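Local coordinates for protein insensitive (Drosophila melanogaster, PDB 4IX7) that binds palindromic DNA through its BEN domain and represses genes of neural development, also serving as a corepressor for Su(H), at residues Ile7-Val18 with Arg32-Asp40. Numbering follows the deposited sequence. Where two conformers were deposited one is given.
Sequences IGPNNTCVPASV and RKLLVTIFD. With nucleotides of chain B.
Val14 meets helix 27-38 mainly through one methyl, CG1. This CG1 lies 3.7 Å from Thr37 CG2 and 3.8 Å from Ile38 CG1, and Leu34 CD2 is a little further off. Val14 CG1 stands anti to the carbonyl carbon (chi1 -60°), which directs it at the helix. Ile38 extends the apolar patch. Its CD1 meets Ile7 CD1 end-on at 3.9 Å, while Thr12 crosses it at about a right angle, with Thr12 CG2 3.8 Å from Ile38 CD1. The hydroxyl of Thr12 bonds instead to Asp75 on helix 70-84.

Next along the chain, the CD corner of the Pro15 ring touches Thr37 CG2. Val18 CG1 comes within 3.6 Å of Thr37 OG1 and also touches the aliphatic chain of Lys33, which bends at chi2 (56°). Thr37 OG1 donates to Lys33 O, one turn back, at 2.8 Å. This bond probably helps fix the rotation of the side chain and keep CG2 turned to Val14 and Pro15. A glycine in place of Thr37 would probably open a gap beside Val14 and Pro15 and leave Val18 CG1 with only the Lys33 chain on this helix to pack on.

Further out, helix 27-38 also carries Arg32, which grips the phosphate backbone of the bound DNA. Arg32 NE donates to OP2 of DC4 of chain B at 3.0 Å, and NH2 makes a weak bond to OP2 of DT3 of chain B. A salt bridge from NH1 to Asp101 probably helps position the guanidinium. Strand 13-15 runs nearly perpendicular to residues 32-38 of the helix (96°). It pairs antiparallel with strand 4-6, and this small N-terminal hairpin packs against a phosphate-binding helix of the BEN domain.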
ATOM      1  N   ILE C   7     -13.274 -10.948  19.488  1.00 16.89           N
ATOM      2  CA  ILE C   7     -12.873 -10.998  18.077  1.00 16.80           C
ATOM      3  C   ILE C   7     -11.518 -11.655  17.812  1.00 18.94           C
ATOM      4  O   ILE C   7     -11.179 -11.939  16.661  1.00 19.12           O
ATOM      5  CB  ILE C   7     -12.937  -9.605  17.376  1.00 17.73           C
ATOM      6  CG1 ILE C   7     -11.713  -8.750  17.731  1.00 19.18           C
ATOM      7  CG2 ILE C   7     -14.260  -8.897  17.691  1.00 18.24           C
ATOM      8  CD1 ILE C   7     -11.644  -7.427  16.973  1.00 16.83           C
ATOM      9  N   GLY C   8     -10.744 -11.894  18.866  1.00 17.97           N
ATOM     10  CA  GLY C   8      -9.433 -12.497  18.696  1.00 17.18           C
ATOM     11  C   GLY C   8      -8.850 -12.999  19.993  1.00 18.72           C
ATOM     12  O   GLY C   8      -9.468 -12.859  21.049  1.00 19.61           O
ATOM     13  N   PRO C   9      -7.649 -13.583  19.920  1.00 18.80           N
ATOM     14  CA  PRO C   9      -7.024 -14.215  21.093  1.00 20.60           C
ATOM     15  C   PRO C   9      -6.804 -13.310  22.309  1.00 20.87           C
ATOM     16  O   PRO C   9      -6.642 -13.841  23.410  1.00 22.27           O
ATOM     17  CB  PRO C   9      -5.682 -14.736  20.553  1.00 20.52           C
ATOM     18  CG  PRO C   9      -5.495 -14.077  19.212  1.00 32.70           C
ATOM     19  CD  PRO C   9      -6.864 -13.776  18.689  1.00 20.29           C
ATOM     20  N   ASN C  10      -6.783 -11.992  22.134  1.00 19.87           N
ATOM     21  CA  ASN C  10      -6.571 -11.094  23.270  1.00 20.25           C
ATOM     22  C   ASN C  10      -7.872 -10.601  23.895  1.00 17.89           C
ATOM     23  O   ASN C  10      -7.867  -9.730  24.767  1.00 20.88           O
ATOM     24  CB  ASN C  10      -5.664  -9.921  22.881  1.00 17.80           C
ATOM     25  CG  ASN C  10      -4.318 -10.383  22.365  1.00 23.08           C
ATOM     26  OD1 ASN C  10      -3.715 -11.312  22.914  1.00 29.09           O
ATOM     27  ND2 ASN C  10      -3.846  -9.757  21.294  1.00 22.32           N
ATOM     28  N   ASN C  11      -8.981 -11.176  23.441  1.00 19.41           N
ATOM     29  CA  ASN C  11     -10.305 -10.874  23.979  1.00 17.02           C
ATOM     30  C   ASN C  11     -10.747  -9.413  23.808  1.00 17.97           C
ATOM     31  O   ASN C  11     -11.505  -8.873  24.617  1.00 21.00           O
ATOM     32  CB  ASN C  11     -10.426 -11.330  25.444  1.00 18.88           C
ATOM     33  CG  ASN C  11     -11.870 -11.390  25.930  1.00 20.54           C
ATOM     34  OD1 ASN C  11     -12.195 -10.887  27.010  1.00 24.61           O
ATOM     35  ND2 ASN C  11     -12.741 -11.994  25.130  1.00 20.03           N
ATOM     36  N   THR C  12     -10.301  -8.776  22.728  1.00 18.12           N
ATOM     37  CA  THR C  12     -10.882  -7.495  22.359  1.00 15.15           C
ATOM     38  C   THR C  12     -12.291  -7.797  21.868  1.00 15.05           C
ATOM     39  O   THR C  12     -12.485  -8.711  21.060  1.00 18.14           O
ATOM     40  CB  THR C  12     -10.086  -6.830  21.228  1.00 17.91           C
ATOM     41  OG1 THR C  12      -8.711  -6.716  21.626  1.00 18.71           O
ATOM     42  CG2 THR C  12     -10.644  -5.443  20.920  1.00 18.98           C
ATOM     43  N   CYS C  13     -13.269  -7.049  22.368  1.00 18.27           N
ATOM     44  CA  CYS C  13     -14.669  -7.324  22.048  1.00 18.65           C
ATOM     45  C   CYS C  13     -15.395  -6.167  21.380  1.00 20.34           C
ATOM     46  O   CYS C  13     -15.032  -4.996  21.548  1.00 20.93           O
ATOM     47  CB  CYS C  13     -15.435  -7.713  23.315  1.00 21.27           C
ATOM     48  SG  CYS C  13     -14.849  -9.240  24.089  1.00 24.66           S
ATOM     49  N   VAL C  14     -16.423  -6.523  20.616  1.00 19.09           N
ATOM     50  CA  VAL C  14     -17.371  -5.573  20.053  1.00 18.46           C
ATOM     51  C   VAL C  14     -18.761  -6.157  20.276  1.00 19.66           C
ATOM     52  O   VAL C  14     -18.894  -7.371  20.444  1.00 21.62           O
ATOM     53  CB  VAL C  14     -17.132  -5.364  18.532  1.00 18.97           C
ATOM     54  CG1 VAL C  14     -15.729  -4.820  18.278  1.00 19.60           C
ATOM     55  CG2 VAL C  14     -17.344  -6.669  17.762  1.00 18.03           C
ATOM     56  N   PRO C  15     -19.803  -5.307  20.292  1.00 18.28           N
ATOM     57  CA  PRO C  15     -21.140  -5.884  20.459  1.00 16.70           C
ATOM     58  C   PRO C  15     -21.489  -6.813  19.302  1.00 20.97           C
ATOM     59  O   PRO C  15     -21.016  -6.601  18.177  1.00 19.89           O
ATOM     60  CB  PRO C  15     -22.055  -4.659  20.442  1.00 19.17           C
ATOM     61  CG  PRO C  15     -21.170  -3.515  20.833  1.00 19.11           C
ATOM     62  CD  PRO C  15     -19.839  -3.838  20.220  1.00 20.49           C
ATOM     63  N   ALA C  16     -22.289  -7.843  19.577  1.00 19.76           N
ATOM     64  CA  ALA C  16     -22.743  -8.743  18.520  1.00 21.46           C
ATOM     65  C   ALA C  16     -23.446  -7.980  17.405  1.00 19.88           C
ATOM     66  O   ALA C  16     -23.299  -8.324  16.230  1.00 21.37           O
ATOM     67  CB  ALA C  16     -23.655  -9.819  19.084  1.00 24.18           C
ATOM     68  N   SER C  17     -24.201  -6.952  17.772  1.00 21.66           N
ATOM     69  CA  SER C  17     -24.932  -6.154  16.790  1.00 21.18           C
ATOM     70  C   SER C  17     -23.973  -5.559  15.756  1.00 19.68           C
ATOM     71  O   SER C  17     -24.306  -5.459  14.575  1.00 25.76           O
ATOM     72  CB  SER C  17     -25.763  -5.062  17.470  1.00 22.80           C
ATOM     73  OG  SER C  17     -24.953  -4.140  18.180  1.00 25.69           O
ATOM     74  N   VAL C  18     -22.776  -5.194  16.203  1.00 17.60           N
ATOM     75  CA  VAL C  18     -21.773  -4.657  15.299  1.00 19.19           C
ATOM     76  C   VAL C  18     -21.098  -5.783  14.515  1.00 18.53           C
ATOM     77  O   VAL C  18     -21.015  -5.734  13.285  1.00 19.71           O
ATOM     78  CB  VAL C  18     -20.715  -3.819  16.061  1.00 18.34           C
ATOM     79  CG1 VAL C  18     -19.604  -3.384  15.122  1.00 20.47           C
ATOM     80  CG2 VAL C  18     -21.369  -2.608  16.703  1.00 21.09           C
ATOM     81  N   ARG C  32     -12.294  -0.649   9.161  1.00 12.10           N
ATOM     82  CA  ARG C  32     -12.720   0.664   9.636  0.58 13.93           C
ATOM     83  C   ARG C  32     -13.801   0.545  10.700  1.00 13.36           C
ATOM     84  O   ARG C  32     -13.763   1.240  11.716  1.00 14.61           O
ATOM     85  CB  ARG C  32     -13.219   1.534   8.474  0.58 14.48           C
ATOM     86  CG  ARG C  32     -12.125   1.974   7.518  0.58 16.13           C
ATOM     87  CD  ARG C  32     -12.699   2.704   6.306  0.58 16.27           C
ATOM     88  NE  ARG C  32     -11.621   3.198   5.459  0.58 15.82           N
ATOM     89  CZ  ARG C  32     -11.076   4.404   5.573  0.58 16.51           C
ATOM     90  NH1 ARG C  32     -10.082   4.760   4.769  0.58 13.92           N
ATOM     91  NH2 ARG C  32     -11.524   5.257   6.485  0.58 18.10           N
ATOM     92  N   LYS C  33     -14.769  -0.341  10.472  1.00 13.29           N
ATOM     93  CA  LYS C  33     -15.860  -0.481  11.432  1.00 16.99           C
ATOM     94  C   LYS C  33     -15.353  -0.978  12.776  1.00 14.10           C
ATOM     95  O   LYS C  33     -15.749  -0.465  13.825  1.00 15.91           O
ATOM     96  CB  LYS C  33     -16.961  -1.404  10.908  1.00 17.48           C
ATOM     97  CG  LYS C  33     -18.166  -1.513  11.841  1.00 20.82           C
ATOM     98  CD  LYS C  33     -18.767  -0.140  12.142  1.00 20.52           C
ATOM     99  CE  LYS C  33     -20.171  -0.265  12.731  1.00 32.64           C
ATOM    100  NZ  LYS C  33     -20.798   1.055  13.040  1.00 43.84           N
ATOM    101  N   LEU C  34     -14.472  -1.973  12.750  1.00 14.13           N
ATOM    102  CA  LEU C  34     -13.914  -2.476  14.001  1.00 13.51           C
ATOM    103  C   LEU C  34     -13.145  -1.363  14.702  1.00 13.53           C
ATOM    104  O   LEU C  34     -13.267  -1.191  15.913  1.00 13.79           O
ATOM    105  CB  LEU C  34     -13.012  -3.691  13.751  1.00 13.73           C
ATOM    106  CG  LEU C  34     -13.727  -4.963  13.279  1.00 14.26           C
ATOM    107  CD1 LEU C  34     -12.723  -6.007  12.815  1.00 18.58           C
ATOM    108  CD2 LEU C  34     -14.583  -5.518  14.409  1.00 17.35           C
ATOM    109  N   LEU C  35     -12.348  -0.609  13.950  1.00 12.59           N
ATOM    110  CA  LEU C  35     -11.560   0.468  14.548  1.00 13.37           C
ATOM    111  C   LEU C  35     -12.394   1.509  15.281  1.00 13.65           C
ATOM    112  O   LEU C  35     -12.045   1.901  16.391  1.00 13.12           O
ATOM    113  CB  LEU C  35     -10.699   1.165  13.495  1.00 13.29           C
ATOM    114  CG  LEU C  35      -9.466   0.403  13.012  1.00 13.27           C
ATOM    115  CD1 LEU C  35      -8.907   1.117  11.793  1.00 12.86           C
ATOM    116  CD2 LEU C  35      -8.386   0.256  14.095  1.00 13.68           C
ATOM    117  N   VAL C  36     -13.487   1.968  14.677  1.00 13.88           N
ATOM    118  CA  VAL C  36     -14.288   3.006  15.321  1.00 13.99           C
ATOM    119  C   VAL C  36     -15.161   2.454  16.436  1.00 14.22           C
ATOM    120  O   VAL C  36     -15.759   3.218  17.194  1.00 17.43           O
ATOM    121  CB  VAL C  36     -15.141   3.804  14.315  1.00 15.00           C
ATOM    122  CG1 VAL C  36     -14.220   4.514  13.323  1.00 15.53           C
ATOM    123  CG2 VAL C  36     -16.160   2.894  13.616  1.00 15.44           C
ATOM    124  N   THR C  37     -15.242   1.128  16.524  1.00 14.71           N
ATOM    125  CA  THR C  37     -15.954   0.486  17.625  1.00 13.13           C
ATOM    126  C   THR C  37     -15.037   0.307  18.833  1.00 13.59           C
ATOM    127  O   THR C  37     -15.464   0.452  19.985  1.00 18.01           O
ATOM    128  CB  THR C  37     -16.534  -0.884  17.191  1.00 17.08           C
ATOM    129  OG1 THR C  37     -17.388  -0.696  16.054  1.00 17.72           O
ATOM    130  CG2 THR C  37     -17.369  -1.495  18.320  1.00 16.93           C
ATOM    131  N   ILE C  38     -13.762   0.050  18.562  1.00 13.51           N
ATOM    132  CA  ILE C  38     -12.796  -0.341  19.587  1.00 13.44           C
ATOM    133  C   ILE C  38     -12.014   0.860  20.135  1.00 17.45           C
ATOM    134  O   ILE C  38     -11.643   0.887  21.318  1.00 18.88           O
ATOM    135  CB  ILE C  38     -11.837  -1.410  19.018  1.00 15.30           C
ATOM    136  CG1 ILE C  38     -12.591  -2.729  18.824  1.00 14.36           C
ATOM    137  CG2 ILE C  38     -10.610  -1.600  19.895  1.00 16.88           C
ATOM    138  CD1 ILE C  38     -11.910  -3.668  17.847  1.00 14.75           C
ATOM    139  N   PHE C  39     -11.796   1.860  19.283  1.00 14.51           N
ATOM    140  CA  PHE C  39     -11.037   3.060  19.643  1.00 15.54           C
ATOM    141  C   PHE C  39     -11.891   4.302  19.454  1.00 17.11           C
ATOM    142  O   PHE C  39     -12.672   4.370  18.503  1.00 17.12           O
ATOM    143  CB  PHE C  39      -9.815   3.208  18.726  1.00 13.58           C
ATOM    144  CG  PHE C  39      -8.817   2.088  18.825  1.00 13.92           C
ATOM    145  CD1 PHE C  39      -7.938   2.018  19.894  1.00 15.65           C
ATOM    146  CD2 PHE C  39      -8.736   1.127  17.829  1.00 16.62           C
ATOM    147  CE1 PHE C  39      -6.999   0.986  19.980  1.00 16.53           C
ATOM    148  CE2 PHE C  39      -7.793   0.096  17.902  1.00 14.13           C
ATOM    149  CZ  PHE C  39      -6.927   0.027  18.979  1.00 17.40           C
ATOM    150  N   ASP C  40     -11.748   5.297  20.329  1.00 18.51           N
ATOM    151  CA  ASP C  40     -12.407   6.569  20.045  1.00 16.37           C
ATOM    152  C   ASP C  40     -11.687   7.307  18.907  1.00 17.08           C
ATOM    153  O   ASP C  40     -10.526   7.006  18.593  1.00 16.73           O
ATOM    154  CB  ASP C  40     -12.599   7.437  21.301  1.00 22.94           C
ATOM    155  CG  ASP C  40     -11.306   7.759  22.019  1.00 26.81           C
ATOM    156  OD1 ASP C  40     -10.301   8.085  21.361  1.00 32.88           O
ATOM    157  OD2 ASP C  40     -11.312   7.725  23.276  1.00 35.74           O
TER
ATOM    158  P    DT B   3     -15.850   5.510   6.174  1.00 23.99           P
ATOM    159  OP1  DT B   3     -16.784   4.375   6.358  1.00 27.93           O
ATOM    160  OP2  DT B   3     -14.801   5.820   7.154  1.00 21.35           O
ATOM    161  O5'  DT B   3     -15.111   5.304   4.764  1.00 19.30           O
ATOM    162  C5'  DT B   3     -15.909   4.958   3.664  1.00 19.08           C
ATOM    163  C4'  DT B   3     -15.028   4.914   2.436  1.00 16.01           C
ATOM    164  O4'  DT B   3     -14.588   6.262   2.141  1.00 16.43           O
ATOM    165  C3'  DT B   3     -13.760   4.079   2.585  1.00 17.54           C
ATOM    166  O3'  DT B   3     -13.801   3.046   1.590  1.00 16.53           O
ATOM    167  C2'  DT B   3     -12.627   5.083   2.389  1.00 14.54           C
ATOM    168  C1'  DT B   3     -13.289   6.177   1.577  1.00 14.38           C
ATOM    169  N1   DT B   3     -12.684   7.523   1.701  1.00 14.60           N
ATOM    170  C2   DT B   3     -12.412   8.235   0.544  1.00 15.34           C
ATOM    171  O2   DT B   3     -12.619   7.793  -0.579  1.00 17.43           O
ATOM    172  N3   DT B   3     -11.871   9.477   0.757  1.00 14.82           N
ATOM    173  C4   DT B   3     -11.623  10.077   1.975  1.00 13.96           C
ATOM    174  O4   DT B   3     -11.140  11.204   2.053  1.00 15.33           O
ATOM    175  C5   DT B   3     -11.944   9.287   3.136  1.00 14.66           C
ATOM    176  C7   DT B   3     -11.702   9.832   4.512  1.00 17.82           C
ATOM    177  C6   DT B   3     -12.468   8.071   2.950  1.00 13.74           C
ATOM    178  P    DC B   4     -12.629   1.958   1.498  1.00 17.92           P
ATOM    179  OP1  DC B   4     -13.192   0.726   0.896  1.00 20.27           O
ATOM    180  OP2  DC B   4     -11.937   1.910   2.806  1.00 19.68           O
ATOM    181  O5'  DC B   4     -11.596   2.620   0.491  1.00 16.74           O
ATOM    182  C5'  DC B   4     -12.034   2.884  -0.834  1.00 16.97           C
ATOM    183  C4'  DC B   4     -10.973   3.700  -1.536  1.00 17.87           C
ATOM    184  O4'  DC B   4     -10.822   4.969  -0.865  1.00 17.12           O
ATOM    185  C3'  DC B   4      -9.575   3.090  -1.487  1.00 18.19           C
ATOM    186  O3'  DC B   4      -9.361   2.546  -2.778  1.00 17.93           O
ATOM    187  C2'  DC B   4      -8.635   4.257  -1.172  1.00 18.45           C
ATOM    188  C1'  DC B   4      -9.551   5.465  -1.228  1.00 17.10           C
ATOM    189  N1   DC B   4      -9.235   6.529  -0.239  1.00 15.06           N
ATOM    190  C2   DC B   4      -8.820   7.786  -0.690  1.00 14.03           C
ATOM    191  O2   DC B   4      -8.725   7.971  -1.906  1.00 15.61           O
ATOM    192  N3   DC B   4      -8.532   8.749   0.213  1.00 12.62           N
ATOM    193  C4   DC B   4      -8.646   8.497   1.526  1.00 13.62           C
ATOM    194  N4   DC B   4      -8.352   9.483   2.393  1.00 14.96           N
ATOM    195  C5   DC B   4      -9.051   7.212   2.006  1.00 15.56           C
ATOM    196  C6   DC B   4      -9.334   6.267   1.099  1.00 14.29           C
TER